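PDB 2O5U: thioesterase from Pseudomonas aeruginosa, which probably hydrolyses fatty acyl-CoA thioesters, as a hotdog-fold member of the 4-hydroxybenzoyl-CoA thioesterase family. Local coordinates for residues A[43-46]-A[47-51]; A[75-78]-A[79-83]; A[90-94]-A[95-99]; A[130-133]-A[134-138]. All coordinates share one frame; numbering follows the deposited sequence.

All four contacts are local. They follow one another along the chain, so none nests in or crosses another. Contact 1 comes first and lies within helix 34-53. Contact 2 closes the turn between strands 62-73 and 83-92. Contact 3 closes the hairpin of strands 83-92 and 96-105. Contact 4 starts helix 134-141. Leu49 of contact 1 packs on Leu136 of contact 4, and Val45 packs on Tyr99 of contact 3. Contacts 3 and 4 touch through the hairpin turn and the loop before the last helix. Contact 2 lies across the chain's centre from contacts 3 and 4, about 34 Å from contact 4 between centres. Contacts 1 and 2 both reach the second subunit.

Contact 1. Residues A[43-46]-A[47-51]; sequences TAVN and TYLIE
Thr43 O is gripped twice by Thr47. The backbone N of Thr47 gives it a hydrogen bond of 2.9 Å, and Thr47 OG1 gives a second one of 2.6 Å to the same Thr43 O. The two donors come from opposite faces of the carbonyl plane, with the hydroxyl 38° out of it. Thr47 OG1 can do this because it stands beside its own backbone N (chi1 -59°), which turns it back along the helix. The bond holds the hydroxyl against its own helix backbone. The methyl Thr43 CG2 lies alongside it, 3.8 Å from Thr47 OG1. The next backbone bond, Tyr48 N to Ala44 O, is weak. The two after it are regular: Leu49 N to Val45 O is 3.1 Å, and Ile50 N to Asn46 O is 3.0 Å. This is the C-terminal half of helix 34-53, the long helix that the antiparallel sheet wraps in the hotdog fold. Val45 and Leu49 form its sheet-facing side. They lie side by side and point the same way, with Val45 CG1 4.0 Å from Leu49 CD1. Both pack on Tyr99 and on His119 of the sheet. Asn46 OD1 approaches Leu49 CD1 to 3.6 Å, while its ND2 bonds to Asp42 O one turn back. The tail of Ile50 folds over the carbonyl of Asn46, with Ile50 CG1 3.3 Å from Asn46 O. The Tyr48 ring leads away, and its OH bonds to Ala139 O in helix 134-141. Phe79 of the second subunit packs on Thr47 and Ile50.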
# COMPACT_ATOMS: atom_id res chain seq x y z
N THR A 43 -11.65 5.74 -1.18
CA THR A 43 -12.08 5.90 0.20
C THR A 43 -13.21 6.89 0.37
O THR A 43 -14.20 6.57 1.00
CB THR A 43 -10.86 6.23 1.13
OG1 THR A 43 -9.97 5.14 0.99
CG2 THR A 43 -11.30 6.39 2.61
N ALA A 44 -13.04 8.08 -0.19
CA ALA A 44 -14.02 9.17 -0.06
C ALA A 44 -15.36 8.71 -0.64
O ALA A 44 -16.43 8.93 -0.03
CB ALA A 44 -13.52 10.41 -0.84
N VAL A 45 -15.31 8.12 -1.82
CA VAL A 45 -16.55 7.70 -2.51
C VAL A 45 -17.22 6.56 -1.74
O VAL A 45 -18.40 6.62 -1.41
CB VAL A 45 -16.31 7.31 -4.00
CG1 VAL A 45 -17.55 6.59 -4.60
CG2 VAL A 45 -16.03 8.54 -4.85
N ASN A 46 -16.46 5.53 -1.41
CA ASN A 46 -17.14 4.38 -0.73
C ASN A 46 -17.61 4.62 0.69
O ASN A 46 -18.64 4.07 1.14
CB ASN A 46 -16.27 3.15 -0.89
CG ASN A 46 -16.31 2.62 -2.28
OD1 ASN A 46 -17.35 2.09 -2.70
ND2 ASN A 46 -15.21 2.73 -3.00
N THR A 47 -16.88 5.48 1.40
CA THR A 47 -17.32 5.94 2.73
C THR A 47 -18.73 6.54 2.65
O THR A 47 -19.64 6.12 3.40
CB THR A 47 -16.27 6.93 3.34
OG1 THR A 47 -15.00 6.26 3.44
CG2 THR A 47 -16.71 7.42 4.74
N TYR A 48 -18.91 7.46 1.71
CA TYR A 48 -20.21 8.05 1.41
C TYR A 48 -21.31 7.02 1.03
O TYR A 48 -22.39 7.02 1.66
CB TYR A 48 -20.08 9.09 0.32
CG TYR A 48 -21.36 9.85 0.11
CD1 TYR A 48 -21.71 10.92 0.94
CD2 TYR A 48 -22.23 9.48 -0.93
CE1 TYR A 48 -22.91 11.61 0.75
CE2 TYR A 48 -23.42 10.14 -1.14
CZ TYR A 48 -23.75 11.21 -0.30
OH TYR A 48 -24.97 11.83 -0.56
N LEU A 49 -21.03 6.13 0.07
CA LEU A 49 -22.02 5.15 -0.43
C LEU A 49 -22.51 4.24 0.68
O LEU A 49 -23.73 3.93 0.77
CB LEU A 49 -21.45 4.29 -1.57
CG LEU A 49 -20.94 4.88 -2.90
CD1 LEU A 49 -20.35 3.82 -3.79
CD2 LEU A 49 -21.99 5.66 -3.61
N ILE A 50 -21.57 3.82 1.54
CA ILE A 50 -21.92 3.00 2.70
C ILE A 50 -22.71 3.79 3.73
O ILE A 50 -23.83 3.39 4.13
CB ILE A 50 -20.64 2.33 3.37
CG1 ILE A 50 -19.96 1.33 2.40
CG2 ILE A 50 -21.05 1.68 4.75
CD1 ILE A 50 -18.47 0.94 2.77
N GLU A 51 -22.14 4.89 4.22
CA GLU A 51 -22.78 5.65 5.30
C GLU A 51 -24.07 6.33 4.89
O GLU A 51 -25.03 6.38 5.70
CB GLU A 51 -21.82 6.71 5.88
CG GLU A 51 -20.57 6.08 6.52
CD GLU A 51 -19.66 7.11 7.18
OE1 GLU A 51 -19.79 8.29 6.80
OE2 GLU A 51 -18.85 6.70 8.07

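Contact 2. Residues A[75-78]-A[79-83]; sequences APVA and FPQRI
Gln81 holds the backbone of Ala78 at two points. Its N gives a hydrogen bond of 2.8 Å to Ala78 O, and its side-chain OE1 accepts one of 2.8 Å from Ala78 N. The first donor lies in the carbonyl plane of Ala78, on a lone pair. In the second, Ala78 N lies in the plane of the Gln81 side-chain amide, and the N-H points at OE1 with an angle of 149°. Gln81 CG stands beside its own backbone N (chi1 -71°), and the chain is extended beyond it. This runs the side chain back past the Ala78 carbonyl, with Gln81 CG 3.2 Å from Ala78 O. The amide then reaches the N-H behind that carbonyl. Gln81 OE1 also sits 3.6 Å from Val77 CB. Residues 78-81 form a type VIa beta turn, with the cis peptide bond before Pro80 at its corner. The cis link brings the proline ring back over Phe79: Pro80 CB is 3.7 Å above the plane of the Phe79 ring, over its centre. On the inner side, Val77 and Ile83 cross at about a right angle, with Val77 CG2 4.0 Å from Ile83 CG2. Phe79 N is bonded to Asn26 OD1, and Gln81 O to Thr21 OG1. Pro80 packs on Ile50 of the second subunit. The turn joins strand 62-73 to strand 83-92, and Val77 and Ile83 both rest on Leu103 of strand 96-105.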
# COMPACT_ATOMS: atom_id res chain seq x y z
N ALA A 75 -0.06 20.50 -6.76
CA ALA A 75 0.95 20.78 -5.77
C ALA A 75 1.04 19.67 -4.73
O ALA A 75 0.01 19.15 -4.33
CB ALA A 75 0.62 22.14 -5.05
N PRO A 76 2.24 19.39 -4.19
CA PRO A 76 2.37 18.25 -3.24
C PRO A 76 1.77 18.48 -1.84
O PRO A 76 1.62 19.61 -1.38
CB PRO A 76 3.89 18.02 -3.16
CG PRO A 76 4.53 19.27 -3.53
CD PRO A 76 3.55 19.99 -4.51
N VAL A 77 1.43 17.39 -1.18
CA VAL A 77 1.22 17.40 0.25
C VAL A 77 2.09 16.29 0.83
O VAL A 77 2.66 15.52 0.10
CB VAL A 77 -0.30 17.17 0.65
CG1 VAL A 77 -1.19 18.23 0.04
CG2 VAL A 77 -0.79 15.75 0.31
N ALA A 78 2.22 16.22 2.14
CA ALA A 78 3.07 15.22 2.74
C ALA A 78 2.49 14.79 4.05
O ALA A 78 2.03 15.65 4.84
CB ALA A 78 4.52 15.84 2.93
N PHE A 79 2.53 13.49 4.33
CA PHE A 79 2.32 13.01 5.70
C PHE A 79 3.28 13.85 6.60
O PHE A 79 4.45 14.08 6.21
CB PHE A 79 2.63 11.50 5.82
CG PHE A 79 2.88 11.05 7.24
CD1 PHE A 79 1.82 10.65 8.06
CD2 PHE A 79 4.16 11.09 7.80
CE1 PHE A 79 2.03 10.29 9.36
CE2 PHE A 79 4.37 10.70 9.12
CZ PHE A 79 3.31 10.32 9.90
N PRO A 80 2.80 14.32 7.77
CA PRO A 80 1.53 14.06 8.44
C PRO A 80 0.51 15.21 8.27
O PRO A 80 -0.34 15.41 9.15
CB PRO A 80 1.94 13.98 9.90
CG PRO A 80 3.09 14.99 9.99
CD PRO A 80 3.66 15.18 8.62
N GLN A 81 0.57 15.94 7.17
CA GLN A 81 -0.47 16.92 6.90
C GLN A 81 -1.89 16.31 6.95
O GLN A 81 -2.14 15.14 6.52
CB GLN A 81 -0.20 17.64 5.57
CG GLN A 81 1.02 18.57 5.72
CD GLN A 81 1.35 19.28 4.44
OE1 GLN A 81 1.54 18.65 3.41
NE2 GLN A 81 1.35 20.60 4.47
N ARG A 82 -2.83 17.10 7.47
CA ARG A 82 -4.22 16.67 7.45
C ARG A 82 -4.87 17.14 6.12
O ARG A 82 -4.77 18.29 5.74
CB ARG A 82 -4.99 17.22 8.68
CG ARG A 82 -4.31 16.94 10.05
CD ARG A 82 -5.00 17.76 11.15
NE ARG A 82 -4.28 17.68 12.42
N ILE A 83 -5.53 16.22 5.45
CA ILE A 83 -6.09 16.47 4.14
C ILE A 83 -7.61 16.25 4.21
O ILE A 83 -8.13 15.72 5.20
CB ILE A 83 -5.39 15.63 3.00
CG1 ILE A 83 -5.65 14.10 3.11
CG2 ILE A 83 -3.82 15.93 2.93
CD1 ILE A 83 -6.91 13.61 2.28

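Contact 3. Residues A[90-94]-A[95-99]; sequences ARLGN and SSVQY
Arg91 takes hold of the Ser96 hydroxyl end-on, with two nitrogens on one oxygen. NH1 and NH2 of Arg91 each lie 3.1 Å from Ser96 OG, which is 10° out of the guanidinium plane. The chain of Arg91 starts between its backbone N and carbonyl carbon (chi1 50°) and bends further out, which swings the guanidinium across the neighbouring strand. On the way it crosses Gln98 at about a right angle, with Arg91 CG 3.8 Å from Gln98 CB. The Arg91 guanidinium and Gln98 amide planes are 26° apart. On the other face of the sheet, Leu92 CD1 meets Val97 CG2 at 3.9 Å, and Leu140 of the last helix packs on both. The backbone sets these positions. Ala90 and Arg91 both face Gln98 in a classic beta bulge, where Ala90 N bonds to Gln98 O at 2.8 Å and Arg91 N only weakly. At the hairpin end, Gly93 N reaches Ser96 O at 2.8 Å around a type I turn at Asn94 and Ser95. The double grip uses Ser96 OG as an acceptor twice, so its own proton is probably turned away from Arg91.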
# COMPACT_ATOMS: atom_id res chain seq x y z
N ALA A 90 -20.68 14.18 -11.13
CA ALA A 90 -20.80 14.96 -12.39
C ALA A 90 -21.90 14.40 -13.25
O ALA A 90 -22.57 15.13 -13.95
CB ALA A 90 -19.48 14.93 -13.18
N ARG A 91 -22.03 13.09 -13.28
CA ARG A 91 -23.20 12.47 -13.95
C ARG A 91 -23.68 11.20 -13.31
O ARG A 91 -22.89 10.43 -12.74
CB ARG A 91 -23.07 12.30 -15.47
CG ARG A 91 -21.85 11.66 -15.98
CD ARG A 91 -22.17 10.83 -17.29
NE ARG A 91 -21.33 9.64 -17.17
CZ ARG A 91 -21.76 8.44 -16.76
NH1 ARG A 91 -23.06 8.20 -16.52
NH2 ARG A 91 -20.87 7.47 -16.63
N LEU A 92 -24.99 10.98 -13.40
CA LEU A 92 -25.60 9.86 -12.74
C LEU A 92 -26.54 9.22 -13.74
O LEU A 92 -27.50 9.84 -14.23
CB LEU A 92 -26.33 10.32 -11.46
CG LEU A 92 -27.20 9.31 -10.71
CD1 LEU A 92 -26.31 8.24 -10.14
CD2 LEU A 92 -27.95 10.00 -9.57
N GLY A 93 -26.20 8.00 -14.11
CA GLY A 93 -26.93 7.32 -15.13
C GLY A 93 -27.63 6.16 -14.48
O GLY A 93 -27.69 6.07 -13.25
N ASN A 94 -28.14 5.27 -15.31
CA ASN A 94 -28.91 4.11 -14.85
C ASN A 94 -28.00 3.13 -14.11
O ASN A 94 -28.32 2.72 -12.96
CB ASN A 94 -29.57 3.41 -16.05
CG ASN A 94 -30.61 2.37 -15.63
OD1 ASN A 94 -31.37 2.59 -14.69
ND2 ASN A 94 -30.63 1.23 -16.32
N SER A 95 -26.88 2.75 -14.75
CA SER A 95 -25.94 1.80 -14.14
C SER A 95 -24.56 2.38 -13.82
O SER A 95 -23.76 1.71 -13.15
CB SER A 95 -25.80 0.54 -14.97
OG SER A 95 -25.28 0.80 -16.27
N SER A 96 -24.29 3.62 -14.24
CA SER A 96 -22.98 4.16 -14.05
C SER A 96 -23.07 5.58 -13.47
O SER A 96 -24.07 6.29 -13.60
CB SER A 96 -22.23 4.14 -15.39
OG SER A 96 -22.78 5.12 -16.25
N VAL A 97 -21.97 6.01 -12.87
CA VAL A 97 -21.90 7.27 -12.16
C VAL A 97 -20.44 7.77 -12.30
O VAL A 97 -19.47 7.01 -12.14
CB VAL A 97 -22.43 7.16 -10.66
CG1 VAL A 97 -21.66 6.18 -9.84
CG2 VAL A 97 -22.47 8.56 -9.93
N GLN A 98 -20.31 9.04 -12.68
CA GLN A 98 -18.98 9.69 -12.74
C GLN A 98 -18.84 10.64 -11.55
O GLN A 98 -19.62 11.58 -11.41
CB GLN A 98 -18.80 10.47 -14.04
CG GLN A 98 -17.30 11.04 -14.27
CD GLN A 98 -17.23 12.49 -14.80
OE1 GLN A 98 -18.20 13.02 -15.34
NE2 GLN A 98 -16.06 13.15 -14.64
N TYR A 99 -17.81 10.39 -10.71
CA TYR A 99 -17.45 11.27 -9.59
C TYR A 99 -16.36 12.28 -10.01
O TYR A 99 -15.47 11.95 -10.82
CB TYR A 99 -16.92 10.45 -8.42
CG TYR A 99 -17.72 9.22 -8.06
CD1 TYR A 99 -17.40 7.95 -8.56
CD2 TYR A 99 -18.84 9.34 -7.27
CE1 TYR A 99 -18.20 6.81 -8.18
CE2 TYR A 99 -19.61 8.27 -6.92
CZ TYR A 99 -19.29 7.02 -7.37
OH TYR A 99 -20.07 5.97 -6.98

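Contact 4. Residues A[130-133]-A[134-138]; sequences VAIP and QELRD
Helix 134-141, the last of this hotdog domain, starts here, with Pro133 at its N-cap position. The first-turn bond runs from Arg137 N to Pro133 O at 2.9 Å and is nearly straight, with an N-H...O angle of 172°. The Arg137 side chain turns back over the loop that leads in. Its chain is extended as far as CD and then bends (chi3 -53°), which brings the guanidinium to the carbonyl of Ile132. Arg137 NH2 makes a weak bond of 3.0 Å to Ile132 O. The guanidinium's stronger bonds go to the hairpin turn of strands 83-92 and 96-105: Arg137 NH1 to Gly93 O, and Arg137 NH2 to Asn94 O. Ile132 CG2 lies over one face of the guanidinium, and Ala131 CB is at its edge. On the side facing the sheet, Ile132 CG2 meets Leu136 CG at 4.1 Å, and both side chains pack on Phe121 of strand 113-123. Pro133 CD lies 4.2 Å from Leu136 CD2. On the outer side, Gln134 NE2 bonds to Asp138 OD1 at 2.9 Å, one turn on, from above the carboxylate plane. A water joins three groups. It donates to Ile132 O and to Gln134 OE1, and it accepts from Arg137 NE, which lies 2.8 Å from the water oxygen with that oxygen in the guanidinium plane.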
# COMPACT_ATOMS: atom_id res chain seq x y z
N VAL A 130 -26.26 -3.93 -13.70
CA VAL A 130 -27.62 -3.82 -13.19
C VAL A 130 -27.80 -2.34 -12.96
O VAL A 130 -26.81 -1.60 -13.01
CB VAL A 130 -27.80 -4.57 -11.86
CG1 VAL A 130 -27.91 -6.04 -12.14
CG2 VAL A 130 -26.66 -4.25 -10.89
N ALA A 131 -29.01 -1.90 -12.65
CA ALA A 131 -29.14 -0.47 -12.35
C ALA A 131 -28.68 -0.19 -10.93
O ALA A 131 -28.78 -1.05 -10.01
CB ALA A 131 -30.51 0.04 -12.60
N ILE A 132 -28.14 1.01 -10.75
CA ILE A 132 -27.76 1.48 -9.44
C ILE A 132 -29.01 1.38 -8.53
O ILE A 132 -30.09 1.92 -8.87
CB ILE A 132 -27.26 2.96 -9.53
CG1 ILE A 132 -25.98 3.05 -10.38
CG2 ILE A 132 -27.14 3.56 -8.15
CD1 ILE A 132 -25.62 4.57 -10.81
N PRO A 133 -28.88 0.69 -7.40
CA PRO A 133 -29.96 0.52 -6.44
C PRO A 133 -30.55 1.85 -5.95
O PRO A 133 -29.78 2.83 -5.78
CB PRO A 133 -29.28 -0.21 -5.28
CG PRO A 133 -28.20 -1.09 -5.97
CD PRO A 133 -27.68 -0.11 -7.04
N GLN A 134 -31.87 1.88 -5.70
CA GLN A 134 -32.60 3.14 -5.37
C GLN A 134 -32.00 3.97 -4.21
O GLN A 134 -31.85 5.18 -4.30
CB GLN A 134 -34.11 2.85 -5.16
CG GLN A 134 -34.99 4.13 -5.13
CD GLN A 134 -34.86 5.02 -6.38
OE1 GLN A 134 -35.11 4.57 -7.50
NE2 GLN A 134 -34.51 6.29 -6.18
N GLU A 135 -31.67 3.30 -3.12
CA GLU A 135 -31.11 3.99 -1.96
C GLU A 135 -29.74 4.60 -2.30
O GLU A 135 -29.44 5.69 -1.87
CB GLU A 135 -31.06 3.03 -0.74
CG GLU A 135 -30.41 3.61 0.54
CD GLU A 135 -30.54 2.68 1.79
OE1 GLU A 135 -30.12 3.10 2.89
OE2 GLU A 135 -31.07 1.53 1.72
N LEU A 136 -28.92 3.91 -3.08
CA LEU A 136 -27.63 4.44 -3.50
C LEU A 136 -27.81 5.61 -4.51
O LEU A 136 -27.13 6.64 -4.40
CB LEU A 136 -26.83 3.30 -4.10
CG LEU A 136 -25.39 3.37 -4.50
CD1 LEU A 136 -24.63 4.08 -3.40
CD2 LEU A 136 -24.84 1.95 -4.65
N ARG A 137 -28.72 5.46 -5.48
CA ARG A 137 -29.10 6.56 -6.40
C ARG A 137 -29.47 7.87 -5.64
O ARG A 137 -29.01 8.97 -5.99
CB ARG A 137 -30.27 6.14 -7.31
CG ARG A 137 -30.58 7.16 -8.42
CD ARG A 137 -31.71 6.70 -9.35
NE ARG A 137 -31.41 5.36 -9.88
CZ ARG A 137 -30.55 5.09 -10.85
NH1 ARG A 137 -29.91 6.08 -11.47
NH2 ARG A 137 -30.32 3.83 -11.20
N ASP A 138 -30.33 7.72 -4.64
CA ASP A 138 -30.83 8.87 -3.85
C ASP A 138 -29.67 9.62 -3.21
O ASP A 138 -29.61 10.82 -3.27
CB ASP A 138 -31.77 8.39 -2.73
CG ASP A 138 -33.15 8.01 -3.25
OD1 ASP A 138 -33.47 8.35 -4.42
OD2 ASP A 138 -33.88 7.39 -2.47
O HOH W 1 -32.87 3.36 -8.66